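Local coordinates for OxyA protein (Actinoplanes teichomyceticus, PDB 5HH3) that is a haem-dependent cytochrome P450 monooxygenase that probably performs a phenolic coupling step, cross-linking the peptide precursor during glycopeptide antibiotic biosynthesis, at residues 133-143 and 389-397; 193-204 and 220-229. All coordinates share one frame; numbering follows the deposited sequence.

Read from the N terminus, the chain first meets 133-143, where helix 112-136 ends, strand 140-141 follows and helix 142-159 begins. Its partner, 389-397, comes only at the C terminus, so contact 1 closes a loop of 245 residues, more than half of them helical. Contact 2 is nested inside that loop: 193-204 and 220-229 are separated by 15 residues, mostly helix 211-219, and join helix 182-205 to the start of the long helix 225-256. Contact 1 and contact 2 do not touch; the nearest atoms of the two are about 22 Å apart. Helix 225-256 nevertheless reaches both, since further along it lies against Phe142, Val143, Val390 and Leu393 of contact 1.

Contact 1: 133-143 and 389-397; sequences IEALGGPVDFV and DVEALLLDW. With GOL (glycerol), chain I.
Val140 and Leu395 form a hydrogen-bonded antiparallel pair, with Val140 N to Leu395 O and Leu395 N to Val140 O both 2.8 Å. Strand 373-374 flanks 394-396 on its other side, completing a small three-stranded sheet of the P450 fold. Phe142 N extends the ladder to Leu393 O at 2.9 Å.

The side-chain hydrogen bonds centre on Asp141, the N-cap of helix 142-159. Its CG lies anti to the backbone N (chi1 -167°), which brings OD1 to Leu393 N at 2.8 Å in an almost straight bond, while Val143 N approaches the same oxygen from the opposite face of the carboxylate. A short acid suits this place because it reaches both amides. Its OD2 is bridged by a water to Glu391 O.

Among the apolar contacts, Leu395 CD1 sits over one face of the Phe142 ring, 3.6 Å from its centroid, in a CH-pi contact; Ile133 CD1 lies over the rim of the opposite face. The C-terminal Trp397 spreads its six-membered ring end against Ile133 and Val140: CH2 lies 3.8 Å from Ile133 CG2, and Val140 CG2 meets the indole edge in plane. Phe369 stacks on this indole. At the polar edge NE1 gives its hydrogen to a water at 2.7 Å. A glycerol, probably from the crystallisation liquor, lies over part of one indole face and links Gly138 N, Asp396 OD1 and Trp397 O.

Through OD1 one acid both caps helix 142-159 and ties it to the C-terminal segment; two amides on that oxygen, beside a helix N terminus, would be expected to favour its charged form.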
loop_
_atom_site.group_PDB
_atom_site.type_symbol
_atom_site.label_atom_id
_atom_site.label_comp_id
_atom_site.label_asym_id
_atom_site.label_seq_id
_atom_site.Cartn_x
_atom_site.Cartn_y
_atom_site.Cartn_z
ATOM N N ILE B 133 -14.640 11.190 -34.337
ATOM C CA ILE B 133 -14.336 12.477 -33.682
ATOM C C ILE B 133 -14.846 13.615 -34.559
ATOM O O ILE B 133 -15.535 14.514 -34.081
ATOM C CB ILE B 133 -12.810 12.651 -33.409
ATOM C CG1 ILE B 133 -12.357 11.695 -32.303
ATOM C CG2 ILE B 133 -12.479 14.092 -33.020
ATOM C CD1 ILE B 133 -10.856 11.508 -32.217
ATOM N N GLU B 134 -14.527 13.552 -35.847
ATOM C CA GLU B 134 -14.974 14.577 -36.802
ATOM C C GLU B 134 -16.508 14.681 -36.844
ATOM O O GLU B 134 -17.058 15.785 -36.793
ATOM C CB GLU B 134 -14.379 14.335 -38.201
ATOM C CG GLU B 134 -14.455 15.554 -39.115
ATOM C CD GLU B 134 -13.550 15.491 -40.343
ATOM O OE1 GLU B 134 -12.989 14.425 -40.691
ATOM O OE2 GLU B 134 -13.408 16.550 -40.984
ATOM N N ALA B 135 -17.194 13.541 -36.867
ATOM C CA ALA B 135 -18.658 13.536 -36.856
ATOM C C ALA B 135 -19.283 14.080 -35.568
ATOM O O ALA B 135 -20.391 14.614 -35.619
ATOM C CB ALA B 135 -19.203 12.142 -37.169
ATOM N N LEU B 136 -18.605 13.955 -34.426
ATOM C CA LEU B 136 -19.101 14.565 -33.174
ATOM C C LEU B 136 -19.052 16.088 -33.211
ATOM O O LEU B 136 -19.972 16.747 -32.733
ATOM C CB LEU B 136 -18.326 14.079 -31.944
ATOM C CG LEU B 136 -18.589 12.633 -31.549
ATOM C CD1 LEU B 136 -17.439 12.132 -30.707
ATOM C CD2 LEU B 136 -19.925 12.483 -30.832
ATOM N N GLY B 137 -17.980 16.629 -33.780
ATOM C CA GLY B 137 -17.788 18.075 -33.884
ATOM C C GLY B 137 -17.128 18.593 -32.625
ATOM O O GLY B 137 -17.336 18.053 -31.543
ATOM N N GLY B 138 -16.323 19.645 -32.767
ATOM C CA GLY B 138 -15.594 20.211 -31.643
ATOM C C GLY B 138 -16.530 20.962 -30.708
ATOM O O GLY B 138 -17.592 21.419 -31.140
ATOM N N PRO B 139 -16.180 21.080 -29.431
ATOM C CA PRO B 139 -14.977 20.490 -28.827
ATOM C C PRO B 139 -15.186 19.025 -28.412
ATOM O O PRO B 139 -16.274 18.673 -27.960
ATOM C CB PRO B 139 -14.748 21.379 -27.603
ATOM C CG PRO B 139 -16.113 21.792 -27.202
ATOM C CD PRO B 139 -16.899 21.955 -28.486
ATOM N N VAL B 140 -14.158 18.193 -28.574
ATOM C CA VAL B 140 -14.230 16.751 -28.271
ATOM C C VAL B 140 -13.189 16.383 -27.196
ATOM O O VAL B 140 -12.057 16.866 -27.236
ATOM C CB VAL B 140 -13.980 15.884 -29.528
ATOM C CG1 VAL B 140 -14.003 14.393 -29.194
ATOM C CG2 VAL B 140 -15.009 16.152 -30.608
ATOM N N ASP B 141 -13.567 15.499 -26.272
ATOM C CA ASP B 141 -12.624 14.926 -25.304
ATOM C C ASP B 141 -11.791 13.792 -25.927
ATOM O O ASP B 141 -12.278 12.687 -26.132
ATOM C CB ASP B 141 -13.368 14.420 -24.069
ATOM C CG ASP B 141 -12.435 14.114 -22.894
ATOM O OD1 ASP B 141 -11.184 14.032 -23.041
ATOM O OD2 ASP B 141 -12.971 13.924 -21.792
ATOM N N PHE B 142 -10.518 14.067 -26.179
ATOM C CA PHE B 142 -9.620 13.097 -26.806
ATOM C C PHE B 142 -9.187 11.920 -25.884
ATOM O O PHE B 142 -8.573 10.969 -26.367
ATOM C CB PHE B 142 -8.394 13.806 -27.415
ATOM C CG PHE B 142 -8.625 14.303 -28.823
ATOM C CD1 PHE B 142 -9.695 15.133 -29.114
ATOM C CD2 PHE B 142 -7.782 13.925 -29.864
ATOM C CE1 PHE B 142 -9.908 15.600 -30.397
ATOM C CE2 PHE B 142 -8.011 14.379 -31.157
ATOM C CZ PHE B 142 -9.068 15.217 -31.420
ATOM N N VAL B 143 -9.499 11.969 -24.585
ATOM C CA VAL B 143 -9.195 10.844 -23.683
ATOM C C VAL B 143 -10.061 9.617 -24.041
ATOM O O VAL B 143 -9.500 8.593 -24.388
ATOM C CB VAL B 143 -9.267 11.250 -22.188
ATOM C CG1 VAL B 143 -9.198 10.033 -21.251
ATOM C CG2 VAL B 143 -8.130 12.205 -21.864
ATOM N N ASP B 389 -1.679 10.483 -16.340
ATOM C CA ASP B 389 -3.077 10.251 -16.514
ATOM C C ASP B 389 -3.819 11.564 -16.776
ATOM O O ASP B 389 -4.269 12.252 -15.839
ATOM C CB ASP B 389 -3.613 9.556 -15.269
ATOM C CG ASP B 389 -5.099 9.334 -15.322
ATOM O OD1 ASP B 389 -5.654 9.305 -16.436
ATOM O OD2 ASP B 389 -5.704 9.196 -14.250
ATOM N N VAL B 390 -3.944 11.903 -18.055
ATOM C CA VAL B 390 -4.751 13.050 -18.457
ATOM C C VAL B 390 -6.212 12.661 -18.259
ATOM O O VAL B 390 -6.702 11.760 -18.925
ATOM C CB VAL B 390 -4.521 13.459 -19.920
ATOM C CG1 VAL B 390 -5.361 14.698 -20.264
ATOM C CG2 VAL B 390 -3.042 13.703 -20.184
ATOM N N GLU B 391 -6.896 13.353 -17.356
ATOM C CA GLU B 391 -8.266 13.017 -16.990
ATOM C C GLU B 391 -9.308 13.442 -18.044
ATOM O O GLU B 391 -10.309 12.756 -18.237
ATOM C CB GLU B 391 -8.612 13.614 -15.632
ATOM C CG GLU B 391 -7.729 13.060 -14.516
ATOM C CD GLU B 391 -8.151 13.518 -13.138
ATOM O OE1 GLU B 391 -7.984 12.739 -12.178
ATOM O OE2 GLU B 391 -8.653 14.654 -13.006
ATOM N N ALA B 392 -9.066 14.560 -18.716
ATOM C CA ALA B 392 -9.955 15.047 -19.783
ATOM C C ALA B 392 -9.156 16.000 -20.671
ATOM O O ALA B 392 -8.351 16.775 -20.158
ATOM C CB ALA B 392 -11.163 15.748 -19.186
ATOM N N LEU B 393 -9.305 15.883 -21.988
ATOM C CA LEU B 393 -8.538 16.698 -22.922
ATOM C C LEU B 393 -9.447 17.232 -24.031
ATOM O O LEU B 393 -9.590 16.615 -25.092
ATOM C CB LEU B 393 -7.376 15.890 -23.485
ATOM C CG LEU B 393 -6.377 16.641 -24.374
ATOM C CD1 LEU B 393 -5.606 17.676 -23.558
ATOM C CD2 LEU B 393 -5.410 15.664 -25.009
ATOM N N LEU B 394 -10.059 18.382 -23.757
ATOM C CA LEU B 394 -11.034 18.982 -24.671
ATOM C C LEU B 394 -10.296 19.700 -25.775
ATOM O O LEU B 394 -9.661 20.723 -25.533
ATOM C CB LEU B 394 -11.983 19.942 -23.945
ATOM C CG LEU B 394 -13.215 19.275 -23.324
ATOM C CD1 LEU B 394 -14.208 18.832 -24.392
ATOM C CD2 LEU B 394 -12.838 18.099 -22.427
ATOM N N LEU B 395 -10.377 19.152 -26.982
ATOM C CA LEU B 395 -9.702 19.736 -28.130
ATOM C C LEU B 395 -10.709 20.163 -29.159
ATOM O O LEU B 395 -11.820 19.648 -29.195
ATOM C CB LEU B 395 -8.712 18.754 -28.757
ATOM C CG LEU B 395 -7.656 18.161 -27.835
ATOM C CD1 LEU B 395 -6.712 17.257 -28.614
ATOM C CD2 LEU B 395 -6.882 19.255 -27.114
ATOM N N ASP B 396 -10.296 21.115 -29.987
ATOM C CA ASP B 396 -11.077 21.591 -31.119
ATOM C C ASP B 396 -10.115 21.731 -32.308
ATOM O O ASP B 396 -8.931 21.427 -32.179
ATOM C CB ASP B 396 -11.765 22.918 -30.759
ATOM C CG ASP B 396 -13.092 23.116 -31.496
ATOM O OD1 ASP B 396 -13.233 22.622 -32.627
ATOM O OD2 ASP B 396 -14.001 23.763 -30.955
ATOM N N TRP B 397 -10.623 22.136 -33.468
ATOM C CA TRP B 397 -9.798 22.269 -34.668
ATOM C C TRP B 397 -10.431 23.253 -35.654
ATOM O O TRP B 397 -11.460 23.845 -35.365
ATOM C CB TRP B 397 -9.607 20.901 -35.336
ATOM C CG TRP B 397 -10.893 20.204 -35.694
ATOM C CD1 TRP B 397 -11.562 20.280 -36.880
ATOM C CD2 TRP B 397 -11.658 19.330 -34.858
ATOM N NE1 TRP B 397 -12.705 19.511 -36.836
ATOM C CE2 TRP B 397 -12.784 18.917 -35.603
ATOM C CE3 TRP B 397 -11.508 18.861 -33.545
ATOM C CZ2 TRP B 397 -13.758 18.058 -35.076
ATOM C CZ3 TRP B 397 -12.471 18.006 -33.023
ATOM C CH2 TRP B 397 -13.582 17.617 -33.787
ATOM O OXT TRP B 397 -9.944 23.470 -36.761
HETATM C C1 GOL I . -15.188 21.685 -36.077
HETATM O O1 GOL I . -16.233 20.856 -35.555
HETATM C C2 GOL I . -15.479 23.151 -35.761
HETATM O O2 GOL I . -15.179 23.383 -34.376
HETATM C C3 GOL I . -14.674 24.077 -36.684
HETATM O O3 GOL I . -13.986 25.099 -35.948
HETATM O O HOH W 1 -14.416 19.081 -38.895
HETATM O O HOH W 2 -12.344 12.070 -19.905
#

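Contact 2: 193-204 and 220-229; sequences MTYMNKMTARTR and GDEITDAELT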
loop_
_atom_site.group_PDB
_atom_site.type_symbol
_atom_site.label_atom_id
_atom_site.label_comp_id
_atom_site.label_asym_id
_atom_site.label_seq_id
_atom_site.Cartn_x
_atom_site.Cartn_y
_atom_site.Cartn_z
ATOM N N MET B 193 -14.227 -14.404 -18.165
ATOM C CA MET B 193 -13.626 -15.750 -18.160
ATOM C C MET B 193 -14.340 -16.788 -19.020
ATOM O O MET B 193 -13.681 -17.603 -19.669
ATOM C CB MET B 193 -13.538 -16.287 -16.726
ATOM C CG MET B 193 -12.484 -15.605 -15.873
ATOM S SD MET B 193 -10.813 -15.964 -16.437
ATOM C CE MET B 193 -10.714 -17.736 -16.129
ATOM N N THR B 194 -15.674 -16.781 -18.997
ATOM C CA THR B 194 -16.465 -17.709 -19.805
ATOM C C THR B 194 -16.257 -17.435 -21.293
ATOM O O THR B 194 -16.167 -18.369 -22.086
ATOM C CB THR B 194 -17.976 -17.628 -19.478
ATOM O OG1 THR B 194 -18.170 -17.781 -18.071
ATOM C CG2 THR B 194 -18.763 -18.714 -20.207
ATOM N N TYR B 195 -16.186 -16.157 -21.669
ATOM C CA TYR B 195 -15.883 -15.797 -23.051
ATOM C C TYR B 195 -14.481 -16.314 -23.438
ATOM O O TYR B 195 -14.335 -17.030 -24.428
ATOM C CB TYR B 195 -15.990 -14.283 -23.264
ATOM C CG TYR B 195 -15.871 -13.882 -24.717
ATOM C CD1 TYR B 195 -14.622 -13.738 -25.306
ATOM C CD2 TYR B 195 -17.004 -13.673 -25.515
ATOM C CE1 TYR B 195 -14.485 -13.383 -26.630
ATOM C CE2 TYR B 195 -16.876 -13.316 -26.853
ATOM C CZ TYR B 195 -15.601 -13.168 -27.396
ATOM O OH TYR B 195 -15.395 -12.826 -28.700
ATOM N N MET B 196 -13.470 -15.990 -22.636
ATOM C CA MET B 196 -12.083 -16.387 -22.947
ATOM C C MET B 196 -11.867 -17.906 -22.974
ATOM O O MET B 196 -11.142 -18.413 -23.833
ATOM C CB MET B 196 -11.094 -15.747 -21.969
ATOM C CG MET B 196 -11.021 -14.229 -22.031
ATOM S SD MET B 196 -10.763 -13.490 -23.662
ATOM C CE MET B 196 -9.435 -14.531 -24.246
ATOM N N ASN B 197 -12.507 -18.627 -22.055
ATOM C CA ASN B 197 -12.429 -20.087 -22.040
ATOM C C ASN B 197 -12.964 -20.719 -23.321
ATOM O O ASN B 197 -12.398 -21.693 -23.803
ATOM C CB ASN B 197 -13.174 -20.668 -20.836
ATOM C CG ASN B 197 -12.476 -20.388 -19.511
ATOM O OD1 ASN B 197 -11.309 -19.999 -19.463
ATOM N ND2 ASN B 197 -13.200 -20.599 -18.421
ATOM N N LYS B 198 -14.038 -20.162 -23.878
ATOM C CA LYS B 198 -14.550 -20.621 -25.184
ATOM C C LYS B 198 -13.552 -20.317 -26.298
ATOM O O LYS B 198 -13.227 -21.192 -27.104
ATOM C CB LYS B 198 -15.904 -19.984 -25.513
ATOM C CG LYS B 198 -17.046 -20.564 -24.703
ATOM C CD LYS B 198 -18.311 -19.748 -24.889
ATOM C CE LYS B 198 -19.433 -20.280 -24.015
ATOM N NZ LYS B 198 -20.587 -19.343 -23.995
ATOM N N MET B 199 -13.076 -19.075 -26.320
ATOM C CA MET B 199 -12.070 -18.625 -27.282
ATOM C C MET B 199 -10.806 -19.490 -27.275
ATOM O O MET B 199 -10.258 -19.807 -28.334
ATOM C CB MET B 199 -11.692 -17.183 -26.988
ATOM C CG MET B 199 -10.589 -16.641 -27.875
ATOM S SD MET B 199 -10.697 -14.854 -28.084
ATOM C CE MET B 199 -12.054 -14.783 -29.252
ATOM N N THR B 200 -10.353 -19.856 -26.082
ATOM C CA THR B 200 -9.254 -20.804 -25.937
ATOM C C THR B 200 -9.594 -22.173 -26.531
ATOM O O THR B 200 -8.815 -22.712 -27.312
ATOM C CB THR B 200 -8.839 -20.958 -24.465
ATOM O OG1 THR B 200 -8.344 -19.703 -23.986
ATOM C CG2 THR B 200 -7.739 -21.940 -24.342
ATOM N N ALA B 201 -10.755 -22.718 -26.174
ATOM C CA ALA B 201 -11.195 -23.993 -26.725
ATOM C C ALA B 201 -11.274 -23.935 -28.250
ATOM O O ALA B 201 -10.805 -24.852 -28.920
ATOM C CB ALA B 201 -12.533 -24.422 -26.130
ATOM N N ARG B 202 -11.829 -22.849 -28.794
ATOM C CA ARG B 202 -11.884 -22.658 -30.256
ATOM C C ARG B 202 -10.499 -22.663 -30.891
ATOM O O ARG B 202 -10.243 -23.429 -31.819
ATOM C CB ARG B 202 -12.664 -21.394 -30.633
ATOM C CG ARG B 202 -14.175 -21.620 -30.645
ATOM C CD ARG B 202 -14.952 -20.402 -31.147
ATOM N NE ARG B 202 -15.152 -19.387 -30.099
ATOM C CZ ARG B 202 -14.525 -18.212 -29.990
ATOM N NH1 ARG B 202 -13.592 -17.816 -30.861
ATOM N NH2 ARG B 202 -14.831 -17.414 -28.964
ATOM N N THR B 203 -9.593 -21.862 -30.332
ATOM C CA THR B 203 -8.218 -21.783 -30.824
ATOM C C THR B 203 -7.521 -23.146 -30.828
ATOM O O THR B 203 -6.948 -23.537 -31.852
ATOM C CB THR B 203 -7.417 -20.766 -30.008
ATOM O OG1 THR B 203 -8.119 -19.521 -30.032
ATOM C CG2 THR B 203 -6.009 -20.568 -30.571
ATOM N N ARG B 204 -7.596 -23.874 -29.713
ATOM C CA ARG B 204 -6.988 -25.211 -29.629
ATOM C C ARG B 204 -7.533 -26.226 -30.648
ATOM O O ARG B 204 -6.828 -27.163 -30.994
ATOM C CB ARG B 204 -7.086 -25.796 -28.209
ATOM C CG ARG B 204 -6.158 -25.129 -27.208
ATOM C CD ARG B 204 -6.132 -25.864 -25.886
ATOM N NE ARG B 204 -5.593 -25.030 -24.810
ATOM C CZ ARG B 204 -4.296 -24.796 -24.570
ATOM N NH1 ARG B 204 -3.336 -25.290 -25.348
ATOM N NH2 ARG B 204 -3.958 -24.032 -23.543
ATOM N N GLY B 220 1.473 -24.932 -28.031
ATOM C CA GLY B 220 0.126 -25.308 -27.613
ATOM C C GLY B 220 0.044 -26.127 -26.359
ATOM O O GLY B 220 -0.649 -25.767 -25.413
ATOM N N ASP B 221 0.783 -27.215 -26.328
ATOM C CA ASP B 221 0.741 -28.072 -25.151
ATOM C C ASP B 221 1.332 -27.409 -23.908
ATOM O O ASP B 221 0.704 -27.430 -22.839
ATOM C CB ASP B 221 1.426 -29.409 -25.396
ATOM C CG ASP B 221 0.841 -30.511 -24.525
ATOM O OD1 ASP B 221 -0.382 -30.425 -24.237
ATOM O OD2 ASP B 221 1.583 -31.448 -24.132
ATOM N N GLU B 222 2.488 -26.760 -24.069
ATOM C CA GLU B 222 3.263 -26.298 -22.935
ATOM C C GLU B 222 2.660 -25.073 -22.234
ATOM O O GLU B 222 3.144 -24.695 -21.170
ATOM C CB GLU B 222 4.726 -26.039 -23.345
ATOM C CG GLU B 222 5.502 -27.266 -23.870
ATOM C CD GLU B 222 5.929 -28.287 -22.795
ATOM O OE1 GLU B 222 6.047 -27.947 -21.599
ATOM O OE2 GLU B 222 6.176 -29.464 -23.146
ATOM N N ILE B 223 1.640 -24.438 -22.825
ATOM C CA ILE B 223 0.965 -23.281 -22.206
ATOM C C ILE B 223 -0.454 -23.667 -21.779
ATOM O O ILE B 223 -1.142 -24.406 -22.490
ATOM C CB ILE B 223 0.978 -22.030 -23.125
ATOM C CG1 ILE B 223 0.610 -20.774 -22.316
ATOM C CG2 ILE B 223 0.061 -22.187 -24.338
ATOM C CD1 ILE B 223 0.889 -19.476 -23.027
ATOM N N THR B 224 -0.879 -23.202 -20.605
ATOM C CA THR B 224 -2.219 -23.551 -20.086
ATOM C C THR B 224 -3.265 -22.511 -20.523
ATOM O O THR B 224 -2.916 -21.375 -20.927
ATOM C CB THR B 224 -2.242 -23.596 -18.546
ATOM O OG1 THR B 224 -2.045 -22.277 -18.031
ATOM C CG2 THR B 224 -1.168 -24.555 -17.979
ATOM N N ASP B 225 -4.533 -22.881 -20.382
ATOM C CA ASP B 225 -5.664 -21.987 -20.666
ATOM C C ASP B 225 -5.624 -20.749 -19.797
ATOM O O ASP B 225 -5.817 -19.646 -20.308
ATOM C CB ASP B 225 -7.016 -22.709 -20.483
ATOM C CG ASP B 225 -7.241 -23.775 -21.511
ATOM O OD1 ASP B 225 -6.461 -23.802 -22.487
ATOM O OD2 ASP B 225 -8.193 -24.595 -21.370
ATOM N N ALA B 226 -5.340 -20.931 -18.505
ATOM C CA ALA B 226 -5.243 -19.817 -17.547
ATOM C C ALA B 226 -4.155 -18.808 -17.901
ATOM O O ALA B 226 -4.344 -17.595 -17.745
ATOM C CB ALA B 226 -4.993 -20.341 -16.138
ATOM N N GLU B 227 -3.018 -19.317 -18.367
ATOM C CA GLU B 227 -1.931 -18.468 -18.852
ATOM C C GLU B 227 -2.329 -17.675 -20.110
ATOM O O GLU B 227 -2.048 -16.484 -20.187
ATOM C CB GLU B 227 -0.663 -19.294 -19.100
ATOM C CG GLU B 227 0.061 -19.675 -17.805
ATOM C CD GLU B 227 1.132 -20.740 -17.984
ATOM O OE1 GLU B 227 0.965 -21.667 -18.815
ATOM O OE2 GLU B 227 2.161 -20.648 -17.275
ATOM N N LEU B 228 -2.968 -18.325 -21.079
ATOM C CA LEU B 228 -3.488 -17.627 -22.283
ATOM C C LEU B 228 -4.476 -16.518 -21.914
ATOM O O LEU B 228 -4.364 -15.401 -22.376
ATOM C CB LEU B 228 -4.174 -18.596 -23.246
ATOM C CG LEU B 228 -3.228 -19.519 -24.009
ATOM C CD1 LEU B 228 -4.009 -20.682 -24.587
ATOM C CD2 LEU B 228 -2.464 -18.778 -25.098
ATOM N N THR B 229 -5.423 -16.859 -21.060
ATOM C CA THR B 229 -6.417 -15.921 -20.556
ATOM C C THR B 229 -5.769 -14.765 -19.843
ATOM O O THR B 229 -6.153 -13.614 -20.058
ATOM C CB THR B 229 -7.451 -16.648 -19.650
ATOM O OG1 THR B 229 -8.340 -17.372 -20.490
ATOM C CG2 THR B 229 -8.278 -15.674 -18.827
#
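Arg204 reaches from helix 182-205 across to Gly220 and Ile223, in the turn before helix 225-256, and to Asp225 in its first turn; in the P450 fold these helices correspond to G and I. Their local axes cross at 114°, 9.9 Å apart at closest approach.

Arginine suits the span because it is long and ends in a flat group with five N-H hydrogens; here the chain is extended from CG to NE (chi3 -162°), which carries that group to the acceptors. NE and NH2 grip Asp225 side-on, both on OD1, at 2.8 Å from NE and 2.7 Å from NH2. The NE bond uses the syn lone pair of OD1, whereas NH2 comes nearly along the carboxylate C-O axis. The outer nitrogens also take backbone oxygens: NH1 binds Gly220 O at 2.7 Å and NH2 binds Ile223 O at 3.0 Å, each nitrogen lying above the carbonyl plane. These four bonds fix the guanidinium's rotation and tie it to the turn before the helix, whose start is closed by a Thr224-Glu227 capping box.

Deeper in, Leu228 CD1 packs on Thr200 CG2, and Thr200 OG1, turned beside its own backbone N (chi1 -63°), donates to Met196 O one turn back. Phe212 of helix 211-219 also touches both.

Thr229 is a compact knob among Met193, Met196, Asn197 and Thr200. Its OG1 faces Met196 CB and makes a weak hydrogen bond back to Asp225 O, while CG2 meets the SD of Met193, whose bent chain curls inward, at 3.5 Å.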